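Local coordinates for RNA pseudouridylate synthase domain-containing protein 1 (Homo sapiens, PDB 5VBB) that probably converts selected uridines in RNA to pseudouridine, at residues 63-75 against 204-216. Sequence-based numbering, arbitrary orientation.
Sequences CHQLDFSTSGALC and FRMMLHAFYLRIP. With SO4 (sulfate ion), chain B.
Ser71 and Gly72 pair in parallel with His209 and Ala210, joined by two nearly straight backbone bonds: Ala210 N to Ser71 O (2.7 Å) and Ala73 N to Ala210 O (2.9 Å). Gly72, with no side chain and a positive phi of 120°, suits the close parallel pairing, its CA coming up to Ala210 O (3.3 Å); there the chain turns a corner, and strand 73-75 runs at 58° to strand 208-216.

Side-chain polarity gathers on Ser71. Its small hydroxyl, held between backbone N and carbonyl carbon (chi1 54°), meets Arg205 NH2 in the guanidinium plane, OG to NH2 2.7 Å, and hydrogen-bonds His209 ND1 at the ring edge (OG to ND1 2.7 Å). Arg205 NE in turn donates to Met206 O from above the carbonyl plane, fixing the guanidinium, while Thr226 binds the far nitrogen of His209.

Packing flanks this centre. The flexible Met206 bends at chi3 to lay CE against Ser69 CB (3.6 Å) and Thr70 OG1. Apolar contacts follow: Leu66 CD1 meets Ala210 CB, Ala73 CB meets Leu213 CB, Leu213 sets CD2 obliquely against the His64 ring, whose NE2 accepts from Cys75 N (2.8 Å), and Ile215 CD1 reaches Cys75 CB (3.6 Å).

Ser69 N and OG bind a sulfate, shared with Arg177, beside Asp67, the probable catalytic aspartate, which is salt-bridged to Arg177. The contact thus joins the Asp67 loop and following strand to strand 208-216 of the large antiparallel sheet in the pseudouridine synthase fold.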
loop_
_atom_site.group_PDB
_atom_site.type_symbol
_atom_site.label_atom_id
_atom_site.label_comp_id
_atom_site.label_asym_id
_atom_site.label_seq_id
_atom_site.Cartn_x
_atom_site.Cartn_y
_atom_site.Cartn_z
ATOM N N CYS A 63 10.900 4.767 9.532
ATOM C CA CYS A 63 10.730 6.088 8.956
ATOM C C CYS A 63 9.267 6.368 8.672
ATOM O O CYS A 63 8.902 7.504 8.400
ATOM C CB CYS A 63 11.581 6.221 7.693
ATOM S SG CYS A 63 13.351 6.007 7.974
ATOM N N HIS A 64 8.450 5.328 8.651
ATOM C CA HIS A 64 7.042 5.439 8.298
ATOM C C HIS A 64 6.338 4.151 8.695
ATOM O O HIS A 64 6.979 3.233 9.211
ATOM C CB HIS A 64 6.869 5.789 6.816
ATOM C CG HIS A 64 7.480 4.817 5.853
ATOM N ND1 HIS A 64 6.732 4.228 4.877
ATOM C CD2 HIS A 64 8.741 4.334 5.776
ATOM C CE1 HIS A 64 7.568 3.482 4.170
ATOM N NE2 HIS A 64 8.775 3.481 4.703
ATOM N N GLN A 65 5.030 4.084 8.473
ATOM C CA GLN A 65 4.239 2.916 8.847
ATOM C C GLN A 65 3.655 2.238 7.644
ATOM O O GLN A 65 3.475 2.845 6.605
ATOM C CB GLN A 65 3.092 3.333 9.779
ATOM C CG GLN A 65 3.545 3.975 11.086
ATOM N N LEU A 66 3.266 0.992 7.830
ATOM C CA LEU A 66 2.579 0.207 6.814
ATOM C C LEU A 66 1.593 -0.642 7.595
ATOM O O LEU A 66 1.986 -1.216 8.593
ATOM C CB LEU A 66 3.619 -0.626 6.064
ATOM C CG LEU A 66 3.386 -0.940 4.624
ATOM C CD1 LEU A 66 3.095 0.323 3.819
ATOM C CD2 LEU A 66 4.584 -1.654 4.069
ATOM N N ASP A 67 0.315 -0.659 7.212
ATOM C CA ASP A 67 -0.713 -1.407 7.947
ATOM C C ASP A 67 -0.334 -2.903 8.053
ATOM O O ASP A 67 0.315 -3.447 7.140
ATOM C CB ASP A 67 -2.100 -1.333 7.242
ATOM C CG ASP A 67 -2.794 0.014 7.080
ATOM O OD1 ASP A 67 -2.515 0.924 7.901
ATOM O OD2 ASP A 67 -3.749 0.117 6.180
ATOM N N PHE A 68 -0.793 -3.563 9.143
ATOM C CA PHE A 68 -0.666 -5.012 9.400
ATOM C C PHE A 68 -0.994 -5.849 8.162
ATOM O O PHE A 68 -0.183 -6.667 7.752
ATOM C CB PHE A 68 -1.622 -5.441 10.539
ATOM C CG PHE A 68 -1.661 -6.925 10.830
ATOM C CD1 PHE A 68 -0.638 -7.537 11.533
ATOM C CD2 PHE A 68 -2.732 -7.706 10.421
ATOM C CE1 PHE A 68 -0.669 -8.904 11.799
ATOM C CE2 PHE A 68 -2.774 -9.064 10.719
ATOM C CZ PHE A 68 -1.745 -9.654 11.391
ATOM N N SER A 69 -2.176 -5.617 7.546
ATOM C CA SER A 69 -2.641 -6.411 6.414
ATOM C C SER A 69 -1.994 -6.057 5.076
ATOM O O SER A 69 -2.112 -6.835 4.125
ATOM C CB SER A 69 -4.153 -6.316 6.277
ATOM O OG SER A 69 -4.760 -6.836 7.449
ATOM N N THR A 70 -1.246 -4.981 5.002
ATOM C CA THR A 70 -0.608 -4.576 3.762
ATOM C C THR A 70 0.808 -5.097 3.695
ATOM O O THR A 70 1.513 -5.065 4.691
ATOM C CB THR A 70 -0.682 -3.029 3.681
ATOM O OG1 THR A 70 -2.064 -2.701 3.658
ATOM C CG2 THR A 70 0.008 -2.445 2.456
ATOM N N SER A 71 1.243 -5.555 2.498
ATOM C CA SER A 71 2.635 -5.952 2.296
ATOM C C SER A 71 3.421 -4.816 1.618
ATOM O O SER A 71 2.845 -3.848 1.120
ATOM C CB SER A 71 2.705 -7.202 1.418
ATOM O OG SER A 71 2.001 -7.051 0.193
ATOM N N GLY A 72 4.734 -4.934 1.581
ATOM C CA GLY A 72 5.540 -4.008 0.808
ATOM C C GLY A 72 6.586 -3.156 1.467
ATOM O O GLY A 72 7.000 -3.401 2.611
ATOM N N ALA A 73 7.027 -2.146 0.675
ATOM C CA ALA A 73 8.164 -1.257 0.956
ATOM C C ALA A 73 8.041 -0.499 2.274
ATOM O O ALA A 73 7.128 0.285 2.469
ATOM C CB ALA A 73 8.348 -0.265 -0.170
ATOM N N LEU A 74 8.958 -0.778 3.179
ATOM C CA LEU A 74 9.025 -0.144 4.475
ATOM C C LEU A 74 10.487 0.185 4.770
ATOM O O LEU A 74 11.322 -0.713 4.844
ATOM C CB LEU A 74 8.437 -1.080 5.502
ATOM C CG LEU A 74 8.289 -0.559 6.926
ATOM C CD1 LEU A 74 7.559 0.737 6.980
ATOM C CD2 LEU A 74 7.540 -1.553 7.737
ATOM N N CYS A 75 10.782 1.476 4.854
ATOM C CA CYS A 75 12.113 2.003 5.063
ATOM C C CYS A 75 12.472 2.148 6.565
ATOM O O CYS A 75 11.733 2.762 7.319
ATOM C CB CYS A 75 12.260 3.325 4.340
ATOM S SG CYS A 75 13.911 4.028 4.475
ATOM N N PHE A 204 -6.757 -15.428 0.852
ATOM C CA PHE A 204 -5.701 -15.766 1.804
ATOM C C PHE A 204 -5.077 -14.539 2.417
ATOM O O PHE A 204 -4.395 -14.661 3.430
ATOM C CB PHE A 204 -4.620 -16.642 1.148
ATOM C CG PHE A 204 -3.532 -15.916 0.387
ATOM C CD1 PHE A 204 -3.689 -15.607 -0.963
ATOM C CD2 PHE A 204 -2.297 -15.683 0.972
ATOM C CE1 PHE A 204 -2.626 -15.128 -1.710
ATOM C CE2 PHE A 204 -1.248 -15.131 0.237
ATOM C CZ PHE A 204 -1.416 -14.853 -1.103
ATOM N N ARG A 205 -5.274 -13.355 1.799
ATOM C CA ARG A 205 -4.693 -12.104 2.279
ATOM C C ARG A 205 -5.455 -10.934 1.746
ATOM O O ARG A 205 -6.309 -11.100 0.899
ATOM C CB ARG A 205 -3.261 -12.008 1.779
ATOM C CG ARG A 205 -3.107 -11.908 0.269
ATOM C CD ARG A 205 -1.713 -11.420 -0.107
ATOM N NE ARG A 205 -1.597 -10.006 0.234
ATOM C CZ ARG A 205 -0.531 -9.256 0.046
ATOM N NH1 ARG A 205 0.564 -9.771 -0.499
ATOM N NH2 ARG A 205 -0.545 -7.981 0.401
ATOM N N MET A 206 -5.122 -9.752 2.208
ATOM C CA MET A 206 -5.680 -8.540 1.652
ATOM C C MET A 206 -4.775 -8.143 0.496
ATOM O O MET A 206 -3.564 -8.086 0.677
ATOM C CB MET A 206 -5.736 -7.427 2.679
ATOM C CG MET A 206 -6.443 -6.235 2.146
ATOM S SD MET A 206 -6.681 -4.922 3.370
ATOM C CE MET A 206 -5.003 -4.263 3.424
ATOM N N MET A 207 -5.345 -7.889 -0.681
ATOM C CA MET A 207 -4.562 -7.602 -1.890
ATOM C C MET A 207 -4.183 -6.107 -2.054
ATOM O O MET A 207 -4.580 -5.456 -3.011
ATOM C CB MET A 207 -5.328 -8.088 -3.132
ATOM C CG MET A 207 -5.816 -9.531 -3.035
ATOM S SD MET A 207 -4.485 -10.733 -2.767
ATOM C CE MET A 207 -5.456 -12.225 -2.469
ATOM N N LEU A 208 -3.340 -5.611 -1.159
ATOM C CA LEU A 208 -2.794 -4.260 -1.203
ATOM C C LEU A 208 -1.333 -4.415 -0.885
ATOM O O LEU A 208 -1.011 -5.125 0.051
ATOM C CB LEU A 208 -3.516 -3.320 -0.205
ATOM C CG LEU A 208 -3.057 -1.862 -0.197
ATOM C CD1 LEU A 208 -3.326 -1.195 -1.555
ATOM C CD2 LEU A 208 -3.816 -1.064 0.847
ATOM N N HIS A 209 -0.450 -3.803 -1.706
ATOM C CA HIS A 209 0.979 -3.955 -1.627
ATOM C C HIS A 209 1.663 -2.619 -1.890
ATOM O O HIS A 209 1.374 -1.978 -2.903
ATOM C CB HIS A 209 1.414 -4.941 -2.727
ATOM C CG HIS A 209 2.888 -5.192 -2.769
ATOM N ND1 HIS A 209 3.534 -5.881 -1.750
ATOM C CD2 HIS A 209 3.808 -4.828 -3.707
ATOM C CE1 HIS A 209 4.814 -5.916 -2.093
ATOM N NE2 HIS A 209 5.020 -5.309 -3.275
ATOM N N ALA A 210 2.546 -2.205 -1.002
ATOM C CA ALA A 210 3.305 -0.954 -1.178
ATOM C C ALA A 210 4.434 -1.292 -2.121
ATOM O O ALA A 210 5.381 -1.969 -1.760
ATOM C CB ALA A 210 3.815 -0.459 0.172
ATOM N N PHE A 211 4.317 -0.825 -3.343
ATOM C CA PHE A 211 5.171 -1.206 -4.456
ATOM C C PHE A 211 6.350 -0.292 -4.689
ATOM O O PHE A 211 7.472 -0.769 -4.765
ATOM C CB PHE A 211 4.267 -1.236 -5.702
ATOM C CG PHE A 211 4.918 -1.507 -7.026
ATOM C CD1 PHE A 211 5.516 -2.738 -7.282
ATOM C CD2 PHE A 211 4.748 -0.630 -8.081
ATOM C CE1 PHE A 211 5.942 -3.068 -8.573
ATOM C CE2 PHE A 211 5.256 -0.918 -9.329
ATOM C CZ PHE A 211 5.797 -2.154 -9.588
ATOM N N TYR A 212 6.120 1.007 -4.777
ATOM C CA TYR A 212 7.126 1.986 -5.115
ATOM C C TYR A 212 7.291 2.950 -3.952
ATOM O O TYR A 212 6.303 3.366 -3.349
ATOM C CB TYR A 212 6.721 2.717 -6.399
ATOM C CG TYR A 212 7.718 3.773 -6.813
ATOM C CD1 TYR A 212 8.872 3.435 -7.516
ATOM C CD2 TYR A 212 7.518 5.111 -6.494
ATOM C CE1 TYR A 212 9.848 4.393 -7.798
ATOM C CE2 TYR A 212 8.461 6.079 -6.813
ATOM C CZ TYR A 212 9.606 5.728 -7.495
ATOM O OH TYR A 212 10.485 6.737 -7.794
ATOM N N LEU A 213 8.528 3.256 -3.605
ATOM C CA LEU A 213 8.809 4.190 -2.515
ATOM C C LEU A 213 10.065 4.984 -2.856
ATOM O O LEU A 213 11.048 4.411 -3.280
ATOM C CB LEU A 213 8.956 3.423 -1.191
ATOM C CG LEU A 213 9.418 4.200 0.067
ATOM C CD1 LEU A 213 8.318 5.144 0.566
ATOM C CD2 LEU A 213 9.841 3.213 1.182
ATOM N N ARG A 214 9.998 6.301 -2.769
ATOM C CA ARG A 214 11.129 7.171 -3.040
ATOM C C ARG A 214 11.198 8.181 -1.921
ATOM O O ARG A 214 10.226 8.895 -1.722
ATOM C CB ARG A 214 10.977 7.881 -4.373
ATOM C CG ARG A 214 12.258 8.594 -4.827
ATOM C CD ARG A 214 11.966 9.766 -5.758
ATOM N NE ARG A 214 11.205 9.364 -6.930
ATOM C CZ ARG A 214 10.616 10.188 -7.797
ATOM N NH1 ARG A 214 10.697 11.504 -7.639
ATOM N NH2 ARG A 214 9.946 9.701 -8.826
ATOM N N ILE A 215 12.344 8.230 -1.185
ATOM C CA ILE A 215 12.554 9.118 -0.050
ATOM C C ILE A 215 13.822 9.943 -0.418
ATOM O O ILE A 215 14.930 9.426 -0.352
ATOM C CB ILE A 215 12.718 8.313 1.244
ATOM C CG1 ILE A 215 11.525 7.305 1.429
ATOM C CG2 ILE A 215 12.855 9.268 2.444
ATOM C CD1 ILE A 215 11.670 6.337 2.538
ATOM N N PRO A 216 13.638 11.172 -0.916
ATOM C CA PRO A 216 14.783 11.959 -1.404
ATOM C C PRO A 216 15.516 12.667 -0.274
ATOM O O PRO A 216 15.422 13.880 -0.134
ATOM C CB PRO A 216 14.121 12.917 -2.387
ATOM C CG PRO A 216 12.775 13.190 -1.774
ATOM C CD PRO A 216 12.358 11.874 -1.155
HETATM S S SO4 B . -5.255 -3.767 9.372
HETATM O O1 SO4 B . -6.368 -2.894 8.967
HETATM O O2 SO4 B . -4.803 -3.326 10.697
HETATM O O3 SO4 B . -5.662 -5.156 9.406
HETATM O O4 SO4 B . -4.174 -3.675 8.397
HETATM O O HOH W 1 -3.159 -9.337 4.236
#